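Local coordinates for protein putative Ribokinase II (Escherichia coli O6, PDB 3IQ0) that probably phosphorylates a sugar of the ribose type with magnesium-bound ATP, as other members of the pfkB (ribokinase) family of carbohydrate kinases do, at residues 267-272 against 301-306. Residues are numbered along the deposited sequence; the frame is centred on the assembly and turned at random.
Sequences IACRQL and SRLMEI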
loop_
_atom_site.group_PDB
_atom_site.type_symbol
_atom_site.label_atom_id
_atom_site.label_comp_id
_atom_site.label_asym_id
_atom_site.label_seq_id
_atom_site.Cartn_x
_atom_site.Cartn_y
_atom_site.Cartn_z
ATOM N N ILE B 267 -0.856 -24.258 -20.621
ATOM C CA ILE B 267 -2.060 -24.874 -20.089
ATOM C C ILE B 267 -3.258 -24.729 -21.021
ATOM O O ILE B 267 -4.009 -25.685 -21.223
ATOM C CB ILE B 267 -2.414 -24.284 -18.709
ATOM C CG1 ILE B 267 -1.260 -24.528 -17.728
ATOM C CG2 ILE B 267 -3.680 -24.918 -18.184
ATOM C CD1 ILE B 267 -1.018 -26.007 -17.416
ATOM N N ALA B 268 -3.440 -23.545 -21.595
ATOM C CA ALA B 268 -4.573 -23.331 -22.495
ATOM C C ALA B 268 -4.408 -24.112 -23.796
ATOM O O ALA B 268 -5.351 -24.740 -24.279
ATOM C CB ALA B 268 -4.740 -21.842 -22.788
ATOM N N CYS B 269 -3.206 -24.091 -24.360
ATOM C CA CYS B 269 -2.961 -24.804 -25.611
ATOM C C CYS B 269 -3.158 -26.293 -25.441
ATOM O O CYS B 269 -3.656 -26.971 -26.343
ATOM C CB CYS B 269 -1.556 -24.521 -26.124
ATOM S SG CYS B 269 -1.408 -22.886 -26.815
ATOM N N ARG B 270 -2.753 -26.809 -24.288
ATOM C CA ARG B 270 -2.929 -28.223 -24.015
ATOM C C ARG B 270 -4.425 -28.519 -23.904
ATOM O O ARG B 270 -4.878 -29.569 -24.352
ATOM C CB ARG B 270 -2.186 -28.611 -22.731
ATOM C CG ARG B 270 -0.678 -28.581 -22.906
ATOM C CD ARG B 270 -0.213 -29.688 -23.856
ATOM N NE ARG B 270 -0.043 -30.956 -23.152
ATOM C CZ ARG B 270 0.124 -32.134 -23.744
ATOM N NH1 ARG B 270 0.139 -32.226 -25.069
ATOM N NH2 ARG B 270 0.295 -33.221 -23.004
ATOM N N GLN B 271 -5.188 -27.590 -23.323
ATOM C CA GLN B 271 -6.639 -27.778 -23.199
ATOM C C GLN B 271 -7.291 -27.791 -24.581
ATOM O O GLN B 271 -8.353 -28.386 -24.769
ATOM C CB GLN B 271 -7.289 -26.667 -22.373
ATOM C CG GLN B 271 -7.136 -26.805 -20.862
ATOM C CD GLN B 271 -7.452 -28.206 -20.365
ATOM O OE1 GLN B 271 -6.568 -29.064 -20.287
ATOM N NE2 GLN B 271 -8.717 -28.450 -20.036
ATOM N N LEU B 272 -6.663 -27.124 -25.543
ATOM C CA LEU B 272 -7.207 -27.078 -26.895
ATOM C C LEU B 272 -6.702 -28.266 -27.713
ATOM O O LEU B 272 -6.870 -28.314 -28.928
ATOM C CB LEU B 272 -6.834 -25.753 -27.573
ATOM C CG LEU B 272 -7.349 -24.486 -26.873
ATOM C CD1 LEU B 272 -6.810 -23.259 -27.573
ATOM C CD2 LEU B 272 -8.871 -24.470 -26.855
ATOM N N SER B 301 -1.297 -12.484 -25.444
ATOM C CA SER B 301 -1.628 -12.610 -26.857
ATOM C C SER B 301 -2.787 -13.552 -27.165
ATOM O O SER B 301 -3.076 -14.478 -26.400
ATOM C CB SER B 301 -0.405 -13.106 -27.633
ATOM O OG SER B 301 0.733 -12.307 -27.418
ATOM N N ARG B 302 -3.435 -13.304 -28.302
ATOM C CA ARG B 302 -4.527 -14.145 -28.774
ATOM C C ARG B 302 -3.854 -15.280 -29.531
ATOM O O ARG B 302 -2.729 -15.130 -30.011
ATOM C CB ARG B 302 -5.457 -13.373 -29.717
ATOM C CG ARG B 302 -6.276 -12.288 -29.037
ATOM C CD ARG B 302 -7.390 -11.779 -29.942
ATOM N NE ARG B 302 -8.335 -12.835 -30.302
ATOM C CZ ARG B 302 -9.432 -12.644 -31.028
ATOM N NH1 ARG B 302 -9.732 -11.434 -31.478
ATOM N NH2 ARG B 302 -10.233 -13.662 -31.309
ATOM N N LEU B 303 -4.545 -16.402 -29.661
ATOM C CA LEU B 303 -3.975 -17.563 -30.325
ATOM C C LEU B 303 -3.366 -17.283 -31.697
ATOM O O LEU B 303 -2.221 -17.643 -31.944
ATOM C CB LEU B 303 -5.029 -18.668 -30.423
ATOM C CG LEU B 303 -4.503 -19.997 -30.966
ATOM C CD1 LEU B 303 -3.405 -20.516 -30.056
ATOM C CD2 LEU B 303 -5.642 -21.001 -31.061
HETATM N N MSE B 304 -4.104 -16.628 -32.587
HETATM C CA MSE B 304 -3.547 -16.357 -33.903
HETATM C C MSE B 304 -2.452 -15.297 -33.930
HETATM O O MSE B 304 -1.711 -15.192 -34.910
HETATM C CB MSE B 304 -4.654 -16.030 -34.904
HETATM C CG MSE B 304 -5.456 -17.267 -35.300
HETATM SE SE MSE B 304 -4.360 -18.859 -35.728
HETATM C CE MSE B 304 -4.071 -18.495 -37.602
ATOM N N GLU B 305 -2.325 -14.511 -32.865
ATOM C CA GLU B 305 -1.246 -13.528 -32.844
ATOM C C GLU B 305 0.026 -14.346 -32.668
ATOM O O GLU B 305 1.045 -14.053 -33.275
ATOM C CB GLU B 305 -1.420 -12.522 -31.699
ATOM C CG GLU B 305 -2.714 -11.726 -31.801
ATOM C CD GLU B 305 -2.877 -10.669 -30.719
ATOM O OE1 GLU B 305 -2.570 -10.950 -29.542
ATOM O OE2 GLU B 305 -3.338 -9.550 -31.053
ATOM N N ILE B 306 -0.047 -15.390 -31.845
ATOM C CA ILE B 306 1.103 -16.264 -31.618
ATOM C C ILE B 306 1.421 -16.995 -32.928
ATOM O O ILE B 306 2.573 -17.077 -33.358
ATOM C CB ILE B 306 0.794 -17.326 -30.535
ATOM C CG1 ILE B 306 0.401 -16.643 -29.217
ATOM C CG2 ILE B 306 2.007 -18.225 -30.329
ATOM C CD1 ILE B 306 -0.050 -17.622 -28.136
#
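With CG anti to the backbone N (chi1 -174°) and chi2 at 60°, Leu303 holds the two methyls of its isobutyl fork out to the end of helix 258-271. Across from it, in Leu272, CD1 lies anti to CA (chi2 175°), which carries that methyl outward to within 4.3 Å of Leu303 CD2. The other prong of the fork, Leu303 CD1, approaches the sulfur of Cys269, at 4.5 Å from SG. Leu303 thus meets Cys269 in the last turn of the helix and Leu272 just beyond it.

The backbones stay well apart, with the CA atoms of Cys269 and Leu303 8.7 Å from each other. Around the fork, Leu50 of the loop after helix 39-49 touches both Leu303 and Ala268, and Tyr282 of helix 276-290 also packs on Leu303, while Val52 packs on Leu272.

Arg302 takes the N-cap position of helix 303-312. Its backbone N donates a nearly straight bond to OE1 of Glu305, the third helical residue, 2.8 Å away and met from above the carboxylate plane. This is the one half of a capping box open to an arginine, whose side chain has no acceptor to offer; Arg302 O accepts from Glu305 N and Ile306 N.

This is plain packing between two helix ends of the pfkB-type kinase, the Cys269 side chain lying about 13 Å from the bound ATP. With just 93 Å² buried and methyls and a sulfur a little beyond van der Waals contact, it is a light apolar contact, resting on dispersion and partial removal of methyls from water, with little directional preference.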